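Local coordinates for protein bottromycin amidohydrolase (Streptomyces purpureus, PDB 6I5S) that probably acts as a dinuclear zinc amidohydrolase, specific for thiazoline, that serves as gatekeeper in the biosynthesis of the antibiotic bottromycin, at residues A[206-211]-A[223-228]; A[22-27]-A[438-443]; A[85-90]-A[376-381]; A[302-307]-A[353-358]. One frame throughout, in Å; residues are numbered along the deposited sequence.

Four contacts of an amidohydrolase barrel lie at different distances from its metal centre. Interaction 1 lies at the zinc site: it contains His-210, a ligand of one zinc ion, whose side chain is about 6 Å from the other. Interaction 4 packs the loop beyond the zinc ligand Asp-348, with the Val-354 side chain about 10 Å from a zinc ion, and it touches interaction 2, where Trp-438 CH2 lies 3.7 Å from Pro-358 CG. Interaction 3 packs the strand that leads to His-94 and His-96; its centre is about 23 Å from that of interaction 1. Interaction 2 is the most peripheral, its centre about 34 Å from that of interaction 1.

Interaction 1 (A[206-211]-A[223-228]); sequences PVVGHV and TMRSTE. With ZN (zinc ion), chain B.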
loop_
_atom_site.group_PDB
_atom_site.type_symbol
_atom_site.label_atom_id
_atom_site.label_comp_id
_atom_site.label_asym_id
_atom_site.label_seq_id
_atom_site.Cartn_x
_atom_site.Cartn_y
_atom_site.Cartn_z
ATOM N N PRO A 206 11.562 -6.856 -12.159
ATOM C CA PRO A 206 11.804 -6.981 -10.707
ATOM C C PRO A 206 11.065 -8.139 -10.089
ATOM O O PRO A 206 9.952 -8.475 -10.503
ATOM C CB PRO A 206 11.278 -5.655 -10.136
ATOM C CG PRO A 206 10.350 -5.158 -11.091
ATOM C CD PRO A 206 10.786 -5.652 -12.471
ATOM N N VAL A 207 11.721 -8.755 -9.090
ATOM C CA VAL A 207 11.135 -9.829 -8.303
ATOM C C VAL A 207 10.931 -9.337 -6.870
ATOM O O VAL A 207 11.870 -8.842 -6.221
ATOM C CB VAL A 207 12.021 -11.096 -8.321
ATOM C CG1 VAL A 207 11.385 -12.180 -7.458
ATOM C CG2 VAL A 207 12.257 -11.569 -9.782
ATOM N N VAL A 208 9.704 -9.490 -6.370
ATOM C CA VAL A 208 9.339 -9.040 -5.046
ATOM C C VAL A 208 8.706 -10.220 -4.317
ATOM O O VAL A 208 8.483 -11.275 -4.889
ATOM C CB VAL A 208 8.375 -7.832 -5.066
ATOM C CG1 VAL A 208 9.024 -6.649 -5.717
ATOM C CG2 VAL A 208 7.057 -8.177 -5.773
ATOM N N GLY A 209 8.371 -10.021 -3.043
ATOM C CA GLY A 209 7.551 -10.975 -2.327
ATOM C C GLY A 209 8.218 -11.534 -1.076
ATOM O O GLY A 209 8.920 -10.811 -0.335
ATOM N N HIS A 210 7.909 -12.788 -0.775
ATOM C CA HIS A 210 8.368 -13.450 0.428
ATOM C C HIS A 210 9.733 -14.057 0.208
ATOM O O HIS A 210 9.924 -14.759 -0.772
ATOM C CB HIS A 210 7.420 -14.585 0.836
ATOM C CG HIS A 210 6.027 -14.134 1.179
ATOM N ND1 HIS A 210 5.113 -14.983 1.770
ATOM C CD2 HIS A 210 5.396 -12.945 1.012
ATOM C CE1 HIS A 210 3.972 -14.320 1.958
ATOM N NE2 HIS A 210 4.123 -13.090 1.507
ATOM N N VAL A 211 10.657 -13.877 1.161
ATOM C CA VAL A 211 11.931 -14.594 1.058
ATOM C C VAL A 211 11.608 -16.076 1.126
ATOM O O VAL A 211 11.052 -16.526 2.129
ATOM C CB VAL A 211 12.928 -14.217 2.175
ATOM C CG1 VAL A 211 14.191 -15.102 2.151
ATOM C CG2 VAL A 211 13.287 -12.713 2.086
ATOM N N THR A 223 19.083 -9.990 -4.519
ATOM C CA THR A 223 18.473 -10.309 -5.811
ATOM C C THR A 223 17.042 -9.810 -5.940
ATOM O O THR A 223 16.580 -9.583 -7.058
ATOM C CB THR A 223 18.480 -11.823 -6.092
ATOM O OG1 THR A 223 17.789 -12.528 -5.057
ATOM C CG2 THR A 223 19.890 -12.375 -6.221
ATOM N N MET A 224 16.329 -9.605 -4.843
ATOM C CA MET A 224 14.938 -9.181 -4.911
ATOM C C MET A 224 14.804 -7.662 -4.822
ATOM O O MET A 224 15.488 -7.000 -4.038
ATOM C CB MET A 224 14.119 -9.843 -3.785
ATOM C CG MET A 224 14.037 -11.393 -3.970
ATOM S SD MET A 224 13.162 -12.239 -2.632
ATOM C CE MET A 224 11.475 -11.605 -2.747
ATOM N N ARG A 225 13.902 -7.116 -5.624
ATOM C CA ARG A 225 13.707 -5.673 -5.620
ATOM C C ARG A 225 13.145 -5.208 -4.281
ATOM O O ARG A 225 13.534 -4.149 -3.776
ATOM C CB ARG A 225 12.778 -5.258 -6.757
ATOM C CG ARG A 225 12.147 -3.806 -6.702
ATOM C CD ARG A 225 13.176 -2.769 -6.996
ATOM N NE ARG A 225 13.736 -2.950 -8.314
ATOM C CZ ARG A 225 13.204 -2.552 -9.446
ATOM N NH1 ARG A 225 12.019 -1.949 -9.490
ATOM N NH2 ARG A 225 13.878 -2.797 -10.557
ATOM N N SER A 226 12.266 -6.008 -3.683
ATOM C CA SER A 226 11.809 -5.744 -2.334
ATOM C C SER A 226 11.441 -7.074 -1.681
ATOM O O SER A 226 11.141 -8.060 -2.353
ATOM C CB SER A 226 10.589 -4.798 -2.283
ATOM O OG SER A 226 9.402 -5.471 -2.763
ATOM N N THR A 227 11.447 -7.072 -0.355
ATOM C CA THR A 227 10.980 -8.202 0.458
ATOM C C THR A 227 9.914 -7.696 1.425
ATOM O O THR A 227 9.952 -6.534 1.885
ATOM C CB THR A 227 12.091 -8.898 1.245
ATOM O OG1 THR A 227 12.772 -7.974 2.114
ATOM C CG2 THR A 227 13.158 -9.509 0.253
ATOM N N GLU A 228 8.912 -8.554 1.648
ATOM C CA GLU A 228 7.694 -8.171 2.345
ATOM C C GLU A 228 7.598 -8.848 3.716
ATOM O O GLU A 228 8.018 -9.999 3.909
ATOM C CB GLU A 228 6.442 -8.535 1.527
ATOM C CG GLU A 228 6.548 -8.180 0.007
ATOM C CD GLU A 228 6.701 -6.708 -0.180
ATOM O OE1 GLU A 228 5.809 -5.989 0.325
ATOM O OE2 GLU A 228 7.696 -6.263 -0.791
HETATM ZN ZN ZN B . 2.367 -11.886 1.830
HETATM O O HOH W 1 14.655 -8.215 -8.655
HETATM O O HOH W 2 10.193 -11.481 2.861
HETATM O O HOH W 3 0.869 -13.415 1.738
HETATM O O HOH W 4 0.371 -10.960 2.224
#
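Gly-209 and Glu-228 belong to a parallel backbone pairing at the buried metal end of the barrel, where 206-211 runs beside strand 226-228 and helix 217-223 makes the crossover between them. Two backbone bonds set the register: Arg-225 N donates to Val-207 O over 2.7 Å, and Glu-228 N to Gly-209 O over 3.0 Å. Where the chains move on, a water continues the ladder, accepting from Val-211 N and donating to Glu-228 O.

Side chains seal the flanks. The Met-224 chain is extended until chi3 (64°), where it bends and brings its methyl over the Val-208 to Gly-209 peptide, with CE 3.5 Å from Gly-209 N. At the Pro-206 end of the pairing, CB of that proline sits over the centre of the Arg-225 guanidinium, 3.7 Å from CZ; the polar end of that arginine reaches the carbonyl of Val-388. Ser-226 OG lies 3.2 Å from Val-208 CG1 while donating to Glu-228 OE2 over 2.7 Å, a bond that meets the carboxylate oxygen nearly along its C-O axis.

Here the scaffold passes into the active site. His-210 binds zinc through NE2 at 2.1 Å, and two waters, His-229 and the carboxylated lysine Xaa-183, which also binds the other zinc, complete that site; ND1 of His-210 donates to Asp-186. Glu-228 is a second-shell residue: OE1 meets ND1 of the zinc ligand His-94, and OE2 is shared by Ser-226 and Arg-115. Such a network probably fixes the carboxylate's rotation, and with it the orientation of the His-94 imidazole toward its metal.

Interaction 2 (A[22-27]-A[438-443]); sequences DPLVAA and WSLRLS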
loop_
_atom_site.group_PDB
_atom_site.type_symbol
_atom_site.label_atom_id
_atom_site.label_comp_id
_atom_site.label_asym_id
_atom_site.label_seq_id
_atom_site.Cartn_x
_atom_site.Cartn_y
_atom_site.Cartn_z
ATOM N N ASP A 22 -22.497 0.247 -11.194
ATOM C CA ASP A 22 -22.119 0.416 -9.795
ATOM C C ASP A 22 -22.070 1.908 -9.436
ATOM O O ASP A 22 -21.551 2.723 -10.207
ATOM C CB ASP A 22 -20.771 -0.236 -9.555
ATOM C CG ASP A 22 -20.342 -0.186 -8.087
ATOM O OD1 ASP A 22 -20.520 -1.164 -7.346
ATOM O OD2 ASP A 22 -19.806 0.848 -7.668
ATOM N N PRO A 23 -22.597 2.305 -8.275
ATOM C CA PRO A 23 -22.650 3.745 -7.952
ATOM C C PRO A 23 -21.297 4.376 -7.718
ATOM O O PRO A 23 -21.114 5.580 -7.973
ATOM C CB PRO A 23 -23.476 3.785 -6.658
ATOM C CG PRO A 23 -23.717 2.380 -6.274
ATOM C CD PRO A 23 -22.980 1.466 -7.133
ATOM N N LEU A 24 -20.368 3.621 -7.157
ATOM C CA LEU A 24 -19.020 4.129 -6.944
ATOM C C LEU A 24 -18.285 4.293 -8.266
ATOM O O LEU A 24 -17.560 5.277 -8.456
ATOM C CB LEU A 24 -18.249 3.197 -5.996
ATOM C CG LEU A 24 -18.608 3.227 -4.496
ATOM C CD1 LEU A 24 -17.686 2.254 -3.718
ATOM C CD2 LEU A 24 -18.406 4.580 -4.002
ATOM N N VAL A 25 -18.439 3.335 -9.180
ATOM C CA VAL A 25 -17.863 3.470 -10.524
ATOM C C VAL A 25 -18.417 4.694 -11.211
ATOM O O VAL A 25 -17.684 5.488 -11.831
ATOM C CB VAL A 25 -18.142 2.205 -11.348
ATOM C CG1 VAL A 25 -17.628 2.361 -12.784
ATOM C CG2 VAL A 25 -17.474 1.004 -10.729
ATOM N N ALA A 26 -19.732 4.862 -11.123
ATOM C CA ALA A 26 -20.358 6.033 -11.737
ATOM C C ALA A 26 -19.761 7.329 -11.193
ATOM O O ALA A 26 -19.508 8.273 -11.951
ATOM C CB ALA A 26 -21.869 5.996 -11.499
ATOM N N ALA A 27 -19.557 7.402 -9.864
ATOM C CA ALA A 27 -18.957 8.599 -9.279
ATOM C C ALA A 27 -17.550 8.843 -9.815
ATOM O O ALA A 27 -17.207 9.990 -10.159
ATOM C CB ALA A 27 -18.951 8.515 -7.763
ATOM N N TRP A 438 -16.041 9.186 0.482
ATOM C CA TRP A 438 -15.961 8.290 1.635
ATOM C C TRP A 438 -17.369 7.917 2.110
ATOM O O TRP A 438 -17.674 6.738 2.331
ATOM C CB TRP A 438 -15.132 8.954 2.745
ATOM C CG TRP A 438 -14.852 8.091 3.949
ATOM C CD1 TRP A 438 -15.243 8.347 5.235
ATOM C CD2 TRP A 438 -14.115 6.842 4.001
ATOM N NE1 TRP A 438 -14.802 7.357 6.086
ATOM C CE2 TRP A 438 -14.112 6.421 5.360
ATOM C CE3 TRP A 438 -13.451 6.054 3.056
ATOM C CZ2 TRP A 438 -13.494 5.241 5.775
ATOM C CZ3 TRP A 438 -12.841 4.871 3.493
ATOM C CH2 TRP A 438 -12.845 4.514 4.832
ATOM N N SER A 439 -18.273 8.910 2.225
ATOM C CA SER A 439 -19.638 8.605 2.631
ATOM C C SER A 439 -20.285 7.596 1.677
ATOM O O SER A 439 -20.984 6.674 2.121
ATOM C CB SER A 439 -20.454 9.902 2.740
ATOM O OG SER A 439 -21.787 9.563 2.901
ATOM N N LEU A 440 -20.043 7.732 0.361
ATOM C CA LEU A 440 -20.651 6.805 -0.578
ATOM C C LEU A 440 -20.042 5.413 -0.443
ATOM O O LEU A 440 -20.766 4.410 -0.449
ATOM C CB LEU A 440 -20.444 7.309 -1.996
ATOM C CG LEU A 440 -21.073 6.461 -3.096
ATOM C CD1 LEU A 440 -22.557 6.424 -2.967
ATOM C CD2 LEU A 440 -20.680 7.086 -4.402
ATOM N N ARG A 441 -18.738 5.360 -0.229
ATOM C CA ARG A 441 -18.056 4.071 -0.004
ATOM C C ARG A 441 -18.648 3.351 1.204
ATOM O O ARG A 441 -18.843 2.128 1.191
ATOM C CB ARG A 441 -16.539 4.320 0.178
ATOM C CG ARG A 441 -15.848 3.592 1.382
ATOM C CD ARG A 441 -15.686 2.249 1.042
ATOM N NE ARG A 441 -14.928 1.436 2.003
ATOM C CZ ARG A 441 -15.445 0.459 2.706
ATOM N NH1 ARG A 441 -16.775 0.261 2.749
ATOM N NH2 ARG A 441 -14.613 -0.322 3.370
ATOM N N LEU A 442 -18.979 4.098 2.262
ATOM C CA LEU A 442 -19.561 3.473 3.457
ATOM C C LEU A 442 -21.014 3.078 3.229
ATOM O O LEU A 442 -21.408 1.963 3.579
ATOM C CB LEU A 442 -19.458 4.420 4.671
ATOM C CG LEU A 442 -18.024 4.803 5.038
ATOM C CD1 LEU A 442 -18.047 5.919 6.061
ATOM C CD2 LEU A 442 -17.240 3.593 5.583
ATOM N N SER A 443 -21.820 3.991 2.644
ATOM C CA SER A 443 -23.243 3.724 2.438
ATOM C C SER A 443 -23.448 2.516 1.535
ATOM O O SER A 443 -24.336 1.697 1.778
ATOM C CB SER A 443 -23.961 4.944 1.807
ATOM O OG SER A 443 -23.792 6.099 2.561
#
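Leu-24 and Leu-440 show how two helices can be joined through very few side chains. Helices 23-31 and 431-444 lie nearly antiparallel here, their local axes 10.4 Å apart at an angle of 163°, and the space between them is bridged mainly by this leucine pair. The two leucines lie alongside, each running toward the other's helix. Leu-24 has CG anti to its carbonyl carbon (chi1 -74°), which swings the branched end across to the other helix. Leu-440 instead carries CG anti to the backbone N (chi1 -178°) and reaches outward over the first turn of helix 23-31.

The meeting is tight. Leu-24 CD2 is 3.4 Å from Leu-440 CG and equally close to Leu-440 CD2, less than carbons usually keep. Its other methyl, CD1, lies 4.2 Å from Arg-441 CA, so the two branches of Leu-24 straddle adjoining residues. Leu-440 CD2 also approaches Ala-27 CB at 4.0 Å, one turn further on, and passes 3.9 Å from Pro-23 O. No hydrogen bond crosses the interface; polar order lies within each helix, as where Asp-22 caps the first turn of helix 23-31 by accepting from Val-25 N at 3.2 Å through the anti lone pair of OD2.

Around this pair, helix 100-108 closes one flank: Val-100 touches Leu-24, and Ser-101 meets the side chain of Arg-441. The guanidinium of Arg-441 leads away from helix 23-31 to the carbonyl of Ala-295, at the end of helix 290-295, while Trp-438, earlier in helix 431-444, packs on Val-108.

Interaction 3 (A[85-90]-A[376-381]); sequences YVTPGF and AVLKAA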
loop_
_atom_site.group_PDB
_atom_site.type_symbol
_atom_site.label_atom_id
_atom_site.label_comp_id
_atom_site.label_asym_id
_atom_site.label_seq_id
_atom_site.Cartn_x
_atom_site.Cartn_y
_atom_site.Cartn_z
ATOM N N TYR A 85 -0.133 23.241 1.943
ATOM C CA TYR A 85 1.046 22.397 2.071
ATOM C C TYR A 85 0.801 21.133 1.257
ATOM O O TYR A 85 -0.292 20.557 1.339
ATOM C CB TYR A 85 1.279 22.037 3.536
ATOM C CG TYR A 85 1.538 23.195 4.428
ATOM C CD1 TYR A 85 2.830 23.639 4.682
ATOM C CD2 TYR A 85 0.489 23.881 5.019
ATOM C CE1 TYR A 85 3.060 24.759 5.539
ATOM C CE2 TYR A 85 0.730 24.979 5.863
ATOM C CZ TYR A 85 2.025 25.384 6.110
ATOM O OH TYR A 85 2.274 26.480 6.939
ATOM N N VAL A 86 1.789 20.721 0.457
ATOM C CA VAL A 86 1.585 19.674 -0.527
ATOM C C VAL A 86 2.653 18.614 -0.380
ATOM O O VAL A 86 3.842 18.926 -0.268
ATOM C CB VAL A 86 1.591 20.259 -1.948
ATOM C CG1 VAL A 86 1.733 19.203 -2.971
ATOM C CG2 VAL A 86 0.278 21.025 -2.155
ATOM N N THR A 87 2.227 17.359 -0.432
ATOM C CA THR A 87 3.113 16.223 -0.585
ATOM C C THR A 87 2.855 15.500 -1.903
ATOM O O THR A 87 1.768 15.608 -2.478
ATOM C CB THR A 87 2.935 15.212 0.568
ATOM O OG1 THR A 87 1.651 14.577 0.476
ATOM C CG2 THR A 87 2.990 15.932 1.904
ATOM N N PRO A 88 3.824 14.722 -2.384
ATOM C CA PRO A 88 3.532 13.760 -3.440
ATOM C C PRO A 88 2.414 12.837 -2.985
ATOM O O PRO A 88 2.188 12.603 -1.790
ATOM C CB PRO A 88 4.841 12.998 -3.579
ATOM C CG PRO A 88 5.874 13.907 -3.076
ATOM C CD PRO A 88 5.229 14.592 -1.923
ATOM N N GLY A 89 1.709 12.283 -3.952
ATOM C CA GLY A 89 0.702 11.289 -3.634
ATOM C C GLY A 89 1.332 10.071 -2.993
ATOM O O GLY A 89 2.469 9.728 -3.291
ATOM N N PHE A 90 0.571 9.435 -2.095
ATOM C CA PHE A 90 1.037 8.267 -1.354
ATOM C C PHE A 90 0.903 6.993 -2.178
ATOM O O PHE A 90 0.053 6.882 -3.077
ATOM C CB PHE A 90 0.228 8.083 -0.055
ATOM C CG PHE A 90 0.154 9.322 0.775
ATOM C CD1 PHE A 90 1.254 10.141 0.926
ATOM C CD2 PHE A 90 -1.021 9.685 1.367
ATOM C CE1 PHE A 90 1.165 11.347 1.637
ATOM C CE2 PHE A 90 -1.105 10.905 2.098
ATOM C CZ PHE A 90 0.013 11.701 2.223
ATOM N N ALA A 376 11.251 10.587 7.420
ATOM C CA ALA A 376 11.504 9.208 7.027
ATOM C C ALA A 376 10.223 8.511 6.595
ATOM O O ALA A 376 10.200 7.779 5.591
ATOM C CB ALA A 376 12.173 8.456 8.185
ATOM N N VAL A 377 9.146 8.701 7.353
ATOM C CA VAL A 377 7.936 7.978 6.993
ATOM C C VAL A 377 7.313 8.590 5.737
ATOM O O VAL A 377 6.779 7.867 4.867
ATOM C CB VAL A 377 6.979 7.932 8.199
ATOM C CG1 VAL A 377 6.290 9.266 8.404
ATOM C CG2 VAL A 377 5.997 6.814 8.039
ATOM N N LEU A 378 7.460 9.902 5.554
ATOM C CA LEU A 378 6.988 10.504 4.310
ATOM C C LEU A 378 7.771 9.982 3.103
ATOM O O LEU A 378 7.189 9.690 2.046
ATOM C CB LEU A 378 7.086 12.023 4.369
ATOM C CG LEU A 378 6.502 12.758 3.140
ATOM C CD1 LEU A 378 5.025 12.423 2.904
ATOM C CD2 LEU A 378 6.710 14.255 3.225
ATOM N N LYS A 379 9.097 9.861 3.232
ATOM C CA LYS A 379 9.911 9.284 2.168
ATOM C C LYS A 379 9.479 7.856 1.843
ATOM O O LYS A 379 9.386 7.482 0.679
ATOM C CB LYS A 379 11.395 9.327 2.553
ATOM C CG LYS A 379 12.320 8.863 1.478
ATOM C CD LYS A 379 13.809 8.974 1.872
ATOM C CE LYS A 379 14.698 8.736 0.631
ATOM N NZ LYS A 379 16.148 8.801 0.933
ATOM N N ALA A 380 9.239 7.036 2.861
ATOM C CA ALA A 380 8.731 5.684 2.652
ATOM C C ALA A 380 7.369 5.655 1.951
ATOM O O ALA A 380 7.100 4.751 1.153
ATOM C CB ALA A 380 8.597 4.983 3.994
ATOM N N ALA A 381 6.517 6.650 2.214
ATOM C CA ALA A 381 5.164 6.700 1.680
ATOM C C ALA A 381 5.168 7.160 0.239
ATOM O O ALA A 381 4.201 6.929 -0.497
ATOM C CB ALA A 381 4.302 7.665 2.543
#
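Phe-90 meets Ala-381 at the close end of a contact that is wider at its other end. There the CA atoms are 5.4 Å apart, and Phe-90 CA makes a CA-H...O contact of 3.5 Å with the carbonyl O of Ala-381, the last residue of helix 374-381. The ring of Phe-90 is carried back along the helix by a CG anti to the carbonyl carbon (chi1 -51°). It takes two methyl groups obliquely: Ala-381 CB lies 4.2 Å from CD1, and Leu-378 CD1 is equally near to CE1.

Farther up the strand the backbones diverge, and the CA atoms of Thr-87 and Leu-378 are 8.5 Å apart. A single side chain spans that gap. Leu-378, with CG anti to its backbone N (chi1 -175°), extends CD1 to 4.2 Å from Thr-87 CG2, the two chains crossing at a slant. This looser part rests on van der Waals contact alone, while Thr-87 OG1 turns along its own strand and donates to Pro-88 O at 3.1 Å. The loose end is still buried: Ile-46 touches Leu-378, and Val-403 of the antiparallel strand 402-405 covers Thr-87.

The hydroxyl of Tyr-386 donates to Gly-89 O. The chain from Pro-88 to His-96 matches the strand-one signature of the amidohydrolase superfamily, whose His-x-His pair, here His-94 and His-96, binds zinc at the C-terminal ends of the barrel strands.

Interaction 4 (A[302-307]-A[353-358]); sequences PAWQAA and FVVAGP
Trp-304 projects from helix 301-313 like a flat blade, and the backbone at Phe-353 provides the surface on which it lies. Phe-353 N sits 3.2 Å above the plane of the indole, toward its rim, and Val-354 N approaches CH2 obliquely. The far corner of the indole ends against a branched bump: Val-355 CG2 lies at the ring edge, in its plane, 3.9 Å from CH2.

The reciprocal bump is the Phe-353 ring, which enters the angle between the indole and the helix that bears it. Its backbone has a positive phi of 67°, and the side chain starts away from the helix before CG, anti to the carbonyl carbon, turns the ring back. One face receives Trp-304 CE3, 4.0 Å from CD1. The two aromatic planes meet obliquely, at 46° with centroids 5.3 Å apart. At the leading corner, CE2 of Phe-353 comes to 3.3 Å from Trp-304 O. One turn on, Ala-307 CB meets the edge of the Phe-353 ring, near its plane, 4.3 Å from the same CE2.

The indole's rotation is also fixed by NE1, which donates to the carbonyl of Gly-350 just past the zinc ligand Asp-348. Val-292 and Leu-293 of helix 290-295 touch both aromatic rings. Just ahead of helix 358-369, Val-355 touches Arg-441 and Pro-358 touches Trp-438, both of helix 431-444.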
loop_
_atom_site.group_PDB
_atom_site.type_symbol
_atom_site.label_atom_id
_atom_site.label_comp_id
_atom_site.label_asym_id
_atom_site.label_seq_id
_atom_site.Cartn_x
_atom_site.Cartn_y
_atom_site.Cartn_z
ATOM N N PRO A 302 -17.284 -12.952 5.463
ATOM C CA PRO A 302 -17.152 -14.231 6.212
ATOM C C PRO A 302 -15.792 -14.402 6.864
ATOM O O PRO A 302 -15.721 -14.733 8.049
ATOM C CB PRO A 302 -17.437 -15.295 5.135
ATOM C CG PRO A 302 -18.293 -14.562 4.122
ATOM C CD PRO A 302 -17.711 -13.171 4.074
ATOM N N ALA A 303 -14.707 -14.134 6.138
ATOM C CA ALA A 303 -13.372 -14.260 6.712
ATOM C C ALA A 303 -13.161 -13.236 7.805
ATOM O O ALA A 303 -12.557 -13.528 8.842
ATOM C CB ALA A 303 -12.327 -14.080 5.617
ATOM N N TRP A 304 -13.672 -12.025 7.603
ATOM C CA TRP A 304 -13.502 -11.006 8.632
ATOM C C TRP A 304 -14.297 -11.361 9.877
ATOM O O TRP A 304 -13.849 -11.126 11.011
ATOM C CB TRP A 304 -13.940 -9.662 8.086
ATOM C CG TRP A 304 -12.982 -9.063 7.088
ATOM C CD1 TRP A 304 -12.266 -9.720 6.130
ATOM C CD2 TRP A 304 -12.651 -7.677 6.958
ATOM N NE1 TRP A 304 -11.482 -8.836 5.430
ATOM C CE2 TRP A 304 -11.702 -7.571 5.918
ATOM C CE3 TRP A 304 -13.036 -6.528 7.641
ATOM C CZ2 TRP A 304 -11.172 -6.348 5.512
ATOM C CZ3 TRP A 304 -12.494 -5.322 7.259
ATOM C CH2 TRP A 304 -11.565 -5.237 6.218
ATOM N N GLN A 305 -15.479 -11.928 9.695
ATOM C CA GLN A 305 -16.274 -12.286 10.862
ATOM C C GLN A 305 -15.613 -13.421 11.641
ATOM O O GLN A 305 -15.656 -13.455 12.886
ATOM C CB GLN A 305 -17.669 -12.696 10.418
ATOM C CG GLN A 305 -18.637 -12.929 11.603
ATOM C CD GLN A 305 -19.453 -11.723 11.896
ATOM O OE1 GLN A 305 -19.946 -11.079 10.981
ATOM N NE2 GLN A 305 -19.593 -11.385 13.175
ATOM N N ALA A 306 -14.975 -14.348 10.929
ATOM C CA ALA A 306 -14.245 -15.416 11.616
ATOM C C ALA A 306 -13.071 -14.861 12.401
ATOM O O ALA A 306 -12.777 -15.316 13.506
ATOM C CB ALA A 306 -13.770 -16.449 10.607
ATOM N N ALA A 307 -12.377 -13.894 11.842
ATOM C CA ALA A 307 -11.284 -13.273 12.565
ATOM C C ALA A 307 -11.803 -12.520 13.786
ATOM O O ALA A 307 -11.151 -12.502 14.835
ATOM C CB ALA A 307 -10.514 -12.338 11.636
ATOM N N PHE A 353 -9.909 -6.806 8.893
ATOM C CA PHE A 353 -9.822 -5.545 9.631
ATOM C C PHE A 353 -8.679 -4.651 9.181
ATOM O O PHE A 353 -8.324 -3.701 9.888
ATOM C CB PHE A 353 -9.777 -5.842 11.136
ATOM C CG PHE A 353 -11.020 -6.522 11.565
ATOM C CD1 PHE A 353 -12.224 -5.833 11.544
ATOM C CD2 PHE A 353 -11.024 -7.853 11.879
ATOM C CE1 PHE A 353 -13.407 -6.457 11.884
ATOM C CE2 PHE A 353 -12.216 -8.481 12.227
ATOM C CZ PHE A 353 -13.396 -7.778 12.224
ATOM N N VAL A 354 -8.142 -4.891 7.980
ATOM C CA VAL A 354 -7.182 -3.990 7.337
ATOM C C VAL A 354 -7.915 -3.332 6.173
ATOM O O VAL A 354 -8.079 -3.952 5.123
ATOM C CB VAL A 354 -5.932 -4.717 6.893
ATOM C CG1 VAL A 354 -4.905 -3.701 6.413
ATOM C CG2 VAL A 354 -5.374 -5.560 8.061
ATOM N N VAL A 355 -8.397 -2.106 6.387
ATOM C CA VAL A 355 -9.316 -1.449 5.458
ATOM C C VAL A 355 -8.509 -0.572 4.518
ATOM O O VAL A 355 -7.784 0.320 4.964
ATOM C CB VAL A 355 -10.365 -0.612 6.205
ATOM C CG1 VAL A 355 -11.326 0.134 5.209
ATOM C CG2 VAL A 355 -11.202 -1.486 7.141
ATOM N N ALA A 356 -8.667 -0.802 3.207
ATOM C CA ALA A 356 -7.986 0.028 2.208
ATOM C C ALA A 356 -8.254 1.521 2.449
ATOM O O ALA A 356 -9.400 1.980 2.443
ATOM C CB ALA A 356 -8.446 -0.359 0.781
ATOM N N GLY A 357 -7.185 2.286 2.599
ATOM C CA GLY A 357 -7.298 3.693 2.900
ATOM C C GLY A 357 -6.848 4.017 4.321
ATOM O O GLY A 357 -5.700 4.439 4.564
ATOM N N PRO A 358 -7.724 3.812 5.303
ATOM C CA PRO A 358 -7.297 4.102 6.692
ATOM C C PRO A 358 -6.110 3.273 7.137
ATOM O O PRO A 358 -5.283 3.773 7.896
ATOM C CB PRO A 358 -8.547 3.774 7.527
ATOM C CG PRO A 358 -9.661 3.688 6.559
ATOM C CD PRO A 358 -9.111 3.344 5.237
#